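PDB 1LQT: NADPH-ferredoxin reductase FprA from Mycobacterium tuberculosis, which catalyses electron transfer between NADPH and ferredoxin through a bound FAD and may supply electrons to P450 systems. Local coordinates for residues M41-W46 / A448-I453; F429-G434 / R439-L444. One frame throughout, in Å; residues are numbered along the deposited sequence.

Interaction 1. Residues M41-W46 / A448-I453; sequences MLPTPW and AELLRI. With FAD (flavin-adenine dinucleotide), chain H.
P43 and L450 bring the two backbones nearest, CA to CA 6.8 Å, where the loop after strand 34-40 passes helix 447-454. The contact is small and purely apolar. The proline ring of P43 meets L450 at about a right angle: its CG lies 3.9 Å from L450 CB and as far from L450 CD1, so the rim of the ring sits against the base and one branch of the leucine. The other branch goes to the next residue, L450 CD2 meeting T44 CG2 at 3.8 Å. The two branches of L450 thus divide between the P43 ring and the T44 methyl. L451 adds one methyl at the margin, its CD2 4.2 Å from P43 CG. The same loop serves the cofactor on its other flank, where M41 N lies 3.0 Å from FAD N3A and M41 CB 3.3 Å from the same atom. L42 joins it in the FAD pocket. The dinucleotide-binding sheet supplies further cover through V418 of strand 418-419, against P43 and L451, while helix 420-434 sends W423 onto T44 and I426 onto L450.

Interaction 2. Residues F429-G434 / R439-L444; sequences FERAAG and RPRVKL
R439 and G434 begin a chain reversal after the C-terminal end of helix 420-434, in which the following loop doubles back antiparallel along its last turns, extended from R441 onward. R439 N donates to G434 O (3.0 Å), while the R439 guanidinium reaches away to D180 and the carbonyl of T176. P440 contributes its carbonyl, P440 O lying 3.6 Å from R431 CA in a CA-H...O contact. Facing G434, which has no side chain, R441 brings its CA to 3.9 Å from G434 CA. The R441 side chain turns back at chi3 (61°), so that NH1 meets E430 OE1 at 2.9 Å in a salt bridge, on the anti lone pair and near the guanidinium plane; R431 CG covers one face of that group. D427 also pairs with R441 NH1 and with R431, which probably offsets the closeness of the two arginines. V442 N donates to E430 O, and G434 N arrives from the opposite face of that carbonyl. K443 sends its amine to backbone oxygens of R50 and N133. L444 packs CD2 on F429 CE2. E430, also bridged to R50, uses its second oxygen here: L444 N donates to E430 OE2 at 2.9 Å, 33° out of the carboxylate plane.

From the N terminus, the chain passes through strand 34-40 of the FAD-binding sheet and reaches the loop 41-46, which waits some 400 residues for its partner. Near the C terminus, helix 420-434 ends and 439-444 comes back over it, closing the short loop of interaction 2. Helix 447-454 follows and closes the long loop of interaction 1, inside which interaction 2 is nested. Their centres are 13 Å apart, and they touch directly: I453 CD1 lies 3.5 Å from F429 CE1, and L450 CG 3.6 Å from L444 O. Interaction 2 folds the C-terminal segment on itself; interaction 1 ties it to the loop beside the FAD adenosine.

Interaction 1. Residues M41-W46 / A448-I453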
loop_
_atom_site.group_PDB
_atom_site.type_symbol
_atom_site.label_atom_id
_atom_site.label_comp_id
_atom_site.label_asym_id
_atom_site.label_seq_id
_atom_site.Cartn_x
_atom_site.Cartn_y
_atom_site.Cartn_z
ATOM N N MET A 41 -14.446 0.510 -2.458
ATOM C CA MET A 41 -14.586 1.888 -2.023
ATOM C C MET A 41 -14.402 2.948 -3.129
ATOM O O MET A 41 -15.099 3.946 -3.165
ATOM C CB MET A 41 -13.517 2.102 -0.929
ATOM C CG MET A 41 -13.315 3.568 -0.535
ATOM S SD MET A 41 -12.576 3.761 1.078
ATOM C CE MET A 41 -10.732 3.272 0.771
ATOM N N LEU A 42 -13.365 2.732 -3.928
ATOM C CA LEU A 42 -13.035 3.647 -5.010
ATOM C C LEU A 42 -13.791 3.266 -6.266
ATOM O O LEU A 42 -14.282 2.151 -6.401
ATOM C CB LEU A 42 -11.528 3.577 -5.301
ATOM C CG LEU A 42 -10.640 3.903 -4.113
ATOM C CD1 LEU A 42 -9.186 3.833 -4.544
ATOM C CD2 LEU A 42 -10.928 5.251 -3.504
ATOM N N PRO A 43 -13.875 4.164 -7.241
ATOM C CA PRO A 43 -14.458 3.794 -8.527
ATOM C C PRO A 43 -13.625 2.781 -9.310
ATOM O O PRO A 43 -14.127 2.156 -10.241
ATOM C CB PRO A 43 -14.520 5.136 -9.281
ATOM C CG PRO A 43 -14.599 6.136 -8.192
ATOM C CD PRO A 43 -13.677 5.620 -7.142
ATOM N N THR A 44 -12.353 2.671 -8.950
ATOM C CA THR A 44 -11.376 1.889 -9.677
ATOM C C THR A 44 -10.920 0.697 -8.847
ATOM O O THR A 44 -10.709 0.858 -7.652
ATOM C CB THR A 44 -10.154 2.756 -10.014
ATOM O OG1 THR A 44 -9.563 3.229 -8.786
ATOM C CG2 THR A 44 -10.514 3.996 -10.814
ATOM N N PRO A 45 -10.711 -0.450 -9.484
ATOM C CA PRO A 45 -10.212 -1.640 -8.796
ATOM C C PRO A 45 -8.699 -1.608 -8.671
ATOM O O PRO A 45 -8.012 -0.695 -9.139
ATOM C CB PRO A 45 -10.654 -2.768 -9.729
ATOM C CG PRO A 45 -10.489 -2.134 -11.109
ATOM C CD PRO A 45 -10.956 -0.723 -10.910
ATOM N N TRP A 46 -8.204 -2.651 -8.006
ATOM C CA TRP A 46 -6.800 -3.068 -7.965
ATOM C C TRP A 46 -6.020 -2.611 -6.737
ATOM O O TRP A 46 -4.881 -3.006 -6.547
ATOM C CB TRP A 46 -6.024 -2.803 -9.263
ATOM C CG TRP A 46 -6.708 -3.363 -10.510
ATOM C CD1 TRP A 46 -7.661 -4.378 -10.586
ATOM C CD2 TRP A 46 -6.462 -2.961 -11.842
ATOM N NE1 TRP A 46 -8.032 -4.572 -11.884
ATOM C CE2 TRP A 46 -7.331 -3.699 -12.676
ATOM C CE3 TRP A 46 -5.621 -2.018 -12.431
ATOM C CZ2 TRP A 46 -7.339 -3.545 -14.073
ATOM C CZ3 TRP A 46 -5.633 -1.873 -13.799
ATOM C CH2 TRP A 46 -6.503 -2.609 -14.601
ATOM N N ALA A 448 -15.008 13.260 -8.228
ATOM C CA ALA A 448 -15.906 13.942 -9.163
ATOM C C ALA A 448 -15.531 13.647 -10.614
ATOM O O ALA A 448 -16.377 13.403 -11.448
ATOM C CB ALA A 448 -15.925 15.423 -8.910
ATOM N N GLU A 449 -14.242 13.680 -10.916
ATOM C CA GLU A 449 -13.829 13.427 -12.305
ATOM C C GLU A 449 -13.976 11.963 -12.674
ATOM O O GLU A 449 -14.327 11.649 -13.791
ATOM C CB GLU A 449 -12.421 13.889 -12.561
ATOM C CG GLU A 449 -12.127 15.379 -12.401
ATOM C CD GLU A 449 -10.605 15.559 -12.164
ATOM O OE1 GLU A 449 -9.859 15.962 -13.082
ATOM O OE2 GLU A 449 -10.089 15.229 -11.072
ATOM N N LEU A 450 -13.685 11.066 -11.731
ATOM C CA LEU A 450 -13.925 9.657 -11.966
ATOM C C LEU A 450 -15.376 9.375 -12.275
ATOM O O LEU A 450 -15.687 8.610 -13.190
ATOM C CB LEU A 450 -13.460 8.817 -10.763
ATOM C CG LEU A 450 -11.945 8.691 -10.640
ATOM C CD1 LEU A 450 -11.537 8.363 -9.216
ATOM C CD2 LEU A 450 -11.415 7.639 -11.639
ATOM N N LEU A 451 -16.261 9.957 -11.491
ATOM C CA LEU A 451 -17.677 9.716 -11.689
ATOM C C LEU A 451 -18.243 10.409 -12.915
ATOM O O LEU A 451 -19.184 9.910 -13.537
ATOM C CB LEU A 451 -18.459 10.101 -10.440
ATOM C CG LEU A 451 -18.148 9.277 -9.198
ATOM C CD1 LEU A 451 -19.082 9.733 -8.074
ATOM C CD2 LEU A 451 -18.282 7.786 -9.388
ATOM N N ARG A 452 -17.661 11.534 -13.313
ATOM C CA ARG A 452 -18.086 12.202 -14.547
ATOM C C ARG A 452 -17.956 11.234 -15.706
ATOM O O ARG A 452 -18.801 11.190 -16.592
ATOM C CB ARG A 452 -17.236 13.453 -14.774
ATOM C CG ARG A 452 -17.491 14.248 -16.045
ATOM C CD ARG A 452 -16.555 15.421 -16.128
ATOM N NE ARG A 452 -16.824 16.283 -17.248
ATOM C CZ ARG A 452 -16.034 17.276 -17.591
ATOM N NH1 ARG A 452 -14.925 17.496 -16.915
ATOM N NH2 ARG A 452 -16.330 18.035 -18.636
ATOM N N ILE A 453 -16.885 10.447 -15.695
ATOM C CA ILE A 453 -16.605 9.532 -16.782
ATOM C C ILE A 453 -17.249 8.172 -16.552
ATOM O O ILE A 453 -17.761 7.566 -17.466
ATOM C CB ILE A 453 -15.063 9.414 -16.992
ATOM C CG1 ILE A 453 -14.450 10.768 -17.312
ATOM C CG2 ILE A 453 -14.748 8.353 -18.052
ATOM C CD1 ILE A 453 -15.139 11.576 -18.391
HETATM P PA FAD H . -4.828 -3.249 -0.979
HETATM O O1A FAD H . -4.574 -2.048 -0.161
HETATM O O2A FAD H . -4.059 -3.473 -2.228
HETATM O O5B FAD H . -6.374 -3.273 -1.389
HETATM C C5B FAD H . -7.374 -2.908 -0.430
HETATM C C4B FAD H . -8.595 -2.466 -1.227
HETATM O O4B FAD H . -9.685 -2.384 -0.312
HETATM C C3B FAD H . -8.451 -1.085 -1.877
HETATM O O3B FAD H . -8.849 -1.086 -3.229
HETATM C C2B FAD H . -9.322 -0.217 -1.008
HETATM O O2B FAD H . -9.826 0.951 -1.615
HETATM C C1B FAD H . -10.417 -1.205 -0.586
HETATM N N9A FAD H . -11.146 -0.832 0.618
HETATM C C8A FAD H . -10.599 -0.431 1.807
HETATM N N7A FAD H . -11.527 -0.178 2.721
HETATM C C5A FAD H . -12.729 -0.393 2.075
HETATM C C6A FAD H . -14.049 -0.275 2.516
HETATM N N6A FAD H . -14.391 0.055 3.752
HETATM N N1A FAD H . -15.026 -0.578 1.617
HETATM C C2A FAD H . -14.685 -0.977 0.362
HETATM N N3A FAD H . -13.444 -1.115 -0.122
HETATM C C4A FAD H . -12.500 -0.811 0.774
HETATM N N1 FAD H . 4.287 -5.063 -3.907
HETATM C C2 FAD H . 4.993 -5.549 -4.967
HETATM O O2 FAD H . 4.991 -6.736 -5.232
HETATM N N3 FAD H . 5.742 -4.669 -5.731
HETATM C C4 FAD H . 5.757 -3.318 -5.546
HETATM O O4 FAD H . 6.425 -2.573 -6.297
HETATM C C4X FAD H . 4.988 -2.820 -4.488
HETATM N N5 FAD H . 4.929 -1.465 -4.246
HETATM C C5X FAD H . 4.204 -0.995 -3.182
HETATM C C6 FAD H . 4.165 0.353 -2.919
HETATM C C7 FAD H . 3.512 0.869 -1.815
HETATM C C7M FAD H . 3.480 2.354 -1.578
HETATM C C8 FAD H . 2.843 -0.021 -0.965
HETATM C C8M FAD H . 2.136 0.481 0.264
HETATM C C9 FAD H . 2.853 -1.389 -1.229
HETATM C C9A FAD H . 3.528 -1.894 -2.332
HETATM N N10 FAD H . 3.570 -3.266 -2.603
HETATM C C10 FAD H . 4.274 -3.727 -3.687
HETATM C "C1'" FAD H . 2.825 -4.256 -1.772
HETATM C "C2'" FAD H . 1.400 -4.455 -2.285
HETATM O "O2'" FAD H . 0.841 -3.189 -2.532
HETATM C "C3'" FAD H . 0.570 -5.208 -1.228
HETATM O "O3'" FAD H . 1.108 -6.505 -0.992
HETATM C "C4'" FAD H . -0.880 -5.495 -1.618
HETATM O "O4'" FAD H . -1.427 -4.443 -2.409
HETATM C "C5'" FAD H . -1.738 -5.710 -0.371
HETATM O "O5'" FAD H . -3.001 -6.174 -0.862
HETATM P P FAD H . -4.375 -6.041 -0.079
HETATM O O1P FAD H . -5.361 -6.681 -0.978
HETATM O O2P FAD H . -4.296 -6.530 1.331
HETATM O O3P FAD H . -4.659 -4.486 0.054
#

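Interaction 2. Residues F429-G434 / R439-L444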
loop_
_atom_site.group_PDB
_atom_site.type_symbol
_atom_site.label_atom_id
_atom_site.label_comp_id
_atom_site.label_asym_id
_atom_site.label_seq_id
_atom_site.Cartn_x
_atom_site.Cartn_y
_atom_site.Cartn_z
ATOM N N PHE A 429 -10.602 5.713 -20.848
ATOM C CA PHE A 429 -10.381 7.152 -20.855
ATOM C C PHE A 429 -8.973 7.485 -20.394
ATOM O O PHE A 429 -8.274 8.276 -21.018
ATOM C CB PHE A 429 -11.433 7.790 -19.948
ATOM C CG PHE A 429 -11.466 9.291 -19.970
ATOM C CD1 PHE A 429 -12.430 9.976 -20.704
ATOM C CD2 PHE A 429 -10.559 10.041 -19.228
ATOM C CE1 PHE A 429 -12.495 11.340 -20.686
ATOM C CE2 PHE A 429 -10.612 11.395 -19.234
ATOM C CZ PHE A 429 -11.581 12.045 -19.967
ATOM N N GLU A 430 -8.555 6.902 -19.283
ATOM C CA GLU A 430 -7.259 7.195 -18.715
ATOM C C GLU A 430 -6.139 6.754 -19.637
ATOM O O GLU A 430 -5.184 7.476 -19.858
ATOM C CB GLU A 430 -7.132 6.539 -17.346
ATOM C CG GLU A 430 -8.052 7.104 -16.279
ATOM C CD GLU A 430 -7.795 6.497 -14.915
ATOM O OE1 GLU A 430 -7.286 5.350 -14.864
ATOM O OE2 GLU A 430 -8.079 7.161 -13.899
ATOM N N ARG A 431 -6.254 5.558 -20.189
ATOM C CA ARG A 431 -5.221 5.064 -21.083
ATOM C C ARG A 431 -5.109 5.914 -22.338
ATOM O O ARG A 431 -4.026 6.239 -22.782
ATOM C CB ARG A 431 -5.407 3.585 -21.411
ATOM C CG ARG A 431 -5.052 2.651 -20.279
ATOM C CD ARG A 431 -5.142 1.174 -20.618
ATOM N NE ARG A 431 -6.521 0.725 -20.625
ATOM C CZ ARG A 431 -7.286 0.576 -21.700
ATOM N NH1 ARG A 431 -6.833 0.804 -22.929
ATOM N NH2 ARG A 431 -8.527 0.204 -21.522
ATOM N N ALA A 432 -6.250 6.283 -22.918
ATOM C CA ALA A 432 -6.231 7.108 -24.129
ATOM C C ALA A 432 -5.688 8.495 -23.841
ATOM O O ALA A 432 -5.145 9.137 -24.728
ATOM C CB ALA A 432 -7.620 7.191 -24.739
ATOM N N ALA A 433 -5.824 8.977 -22.613
ATOM C CA ALA A 433 -5.264 10.250 -22.233
ATOM C C ALA A 433 -3.744 10.197 -22.177
ATOM O O ALA A 433 -3.082 11.162 -22.475
ATOM C CB ALA A 433 -5.827 10.694 -20.902
ATOM N N GLY A 434 -3.193 9.068 -21.789
ATOM C CA GLY A 434 -1.762 8.948 -21.591
ATOM C C GLY A 434 -0.976 8.557 -22.816
ATOM O O GLY A 434 0.105 9.077 -23.050
ATOM N N ARG A 439 2.741 8.008 -22.006
ATOM C CA ARG A 439 2.441 7.554 -20.661
ATOM C C ARG A 439 1.473 6.386 -20.703
ATOM O O ARG A 439 0.633 6.332 -21.607
ATOM C CB ARG A 439 1.810 8.695 -19.861
ATOM C CG ARG A 439 2.652 9.965 -19.859
ATOM C CD ARG A 439 1.941 11.185 -19.372
ATOM N NE ARG A 439 1.717 11.162 -17.935
ATOM C CZ ARG A 439 1.146 12.152 -17.254
ATOM N NH1 ARG A 439 0.686 13.242 -17.850
ATOM N NH2 ARG A 439 0.966 12.045 -15.947
ATOM N N PRO A 440 1.507 5.472 -19.733
ATOM C CA PRO A 440 0.533 4.380 -19.764
ATOM C C PRO A 440 -0.909 4.871 -19.622
ATOM O O PRO A 440 -1.816 4.298 -20.203
ATOM C CB PRO A 440 0.964 3.486 -18.586
ATOM C CG PRO A 440 2.410 3.804 -18.397
ATOM C CD PRO A 440 2.558 5.232 -18.719
ATOM N N ARG A 441 -1.072 5.904 -18.813
ATOM C CA ARG A 441 -2.374 6.500 -18.603
ATOM C C ARG A 441 -2.171 7.847 -17.925
ATOM O O ARG A 441 -1.097 8.122 -17.383
ATOM C CB ARG A 441 -3.290 5.623 -17.744
ATOM C CG ARG A 441 -2.848 5.489 -16.314
ATOM C CD ARG A 441 -3.776 4.619 -15.462
ATOM N NE ARG A 441 -3.864 3.251 -15.959
ATOM C CZ ARG A 441 -4.980 2.599 -16.355
ATOM N NH1 ARG A 441 -6.205 3.138 -16.314
ATOM N NH2 ARG A 441 -4.861 1.364 -16.801
ATOM N N VAL A 442 -3.223 8.663 -17.953
ATOM C CA VAL A 442 -3.317 9.844 -17.087
ATOM C C VAL A 442 -4.539 9.610 -16.259
ATOM O O VAL A 442 -5.632 9.479 -16.784
ATOM C CB VAL A 442 -3.404 11.178 -17.861
ATOM C CG1 VAL A 442 -3.497 12.321 -16.897
ATOM C CG2 VAL A 442 -2.251 11.341 -18.801
ATOM N N LYS A 443 -4.353 9.521 -14.955
ATOM C CA LYS A 443 -5.423 9.184 -14.053
ATOM C C LYS A 443 -6.330 10.343 -13.740
ATOM O O LYS A 443 -5.911 11.477 -13.602
ATOM C CB LYS A 443 -4.849 8.641 -12.751
ATOM C CG LYS A 443 -4.184 7.299 -12.882
ATOM C CD LYS A 443 -3.575 6.872 -11.566
ATOM C CE LYS A 443 -2.922 5.537 -11.669
ATOM N NZ LYS A 443 -2.197 5.198 -10.375
ATOM N N LEU A 444 -7.609 10.001 -13.580
ATOM C CA LEU A 444 -8.610 10.913 -13.056
ATOM C C LEU A 444 -8.413 10.894 -11.524
ATOM O O LEU A 444 -8.533 9.851 -10.878
ATOM C CB LEU A 444 -9.989 10.416 -13.466
ATOM C CG LEU A 444 -10.239 10.461 -14.975
ATOM C CD1 LEU A 444 -11.400 9.584 -15.331
ATOM C CD2 LEU A 444 -10.500 11.889 -15.426
#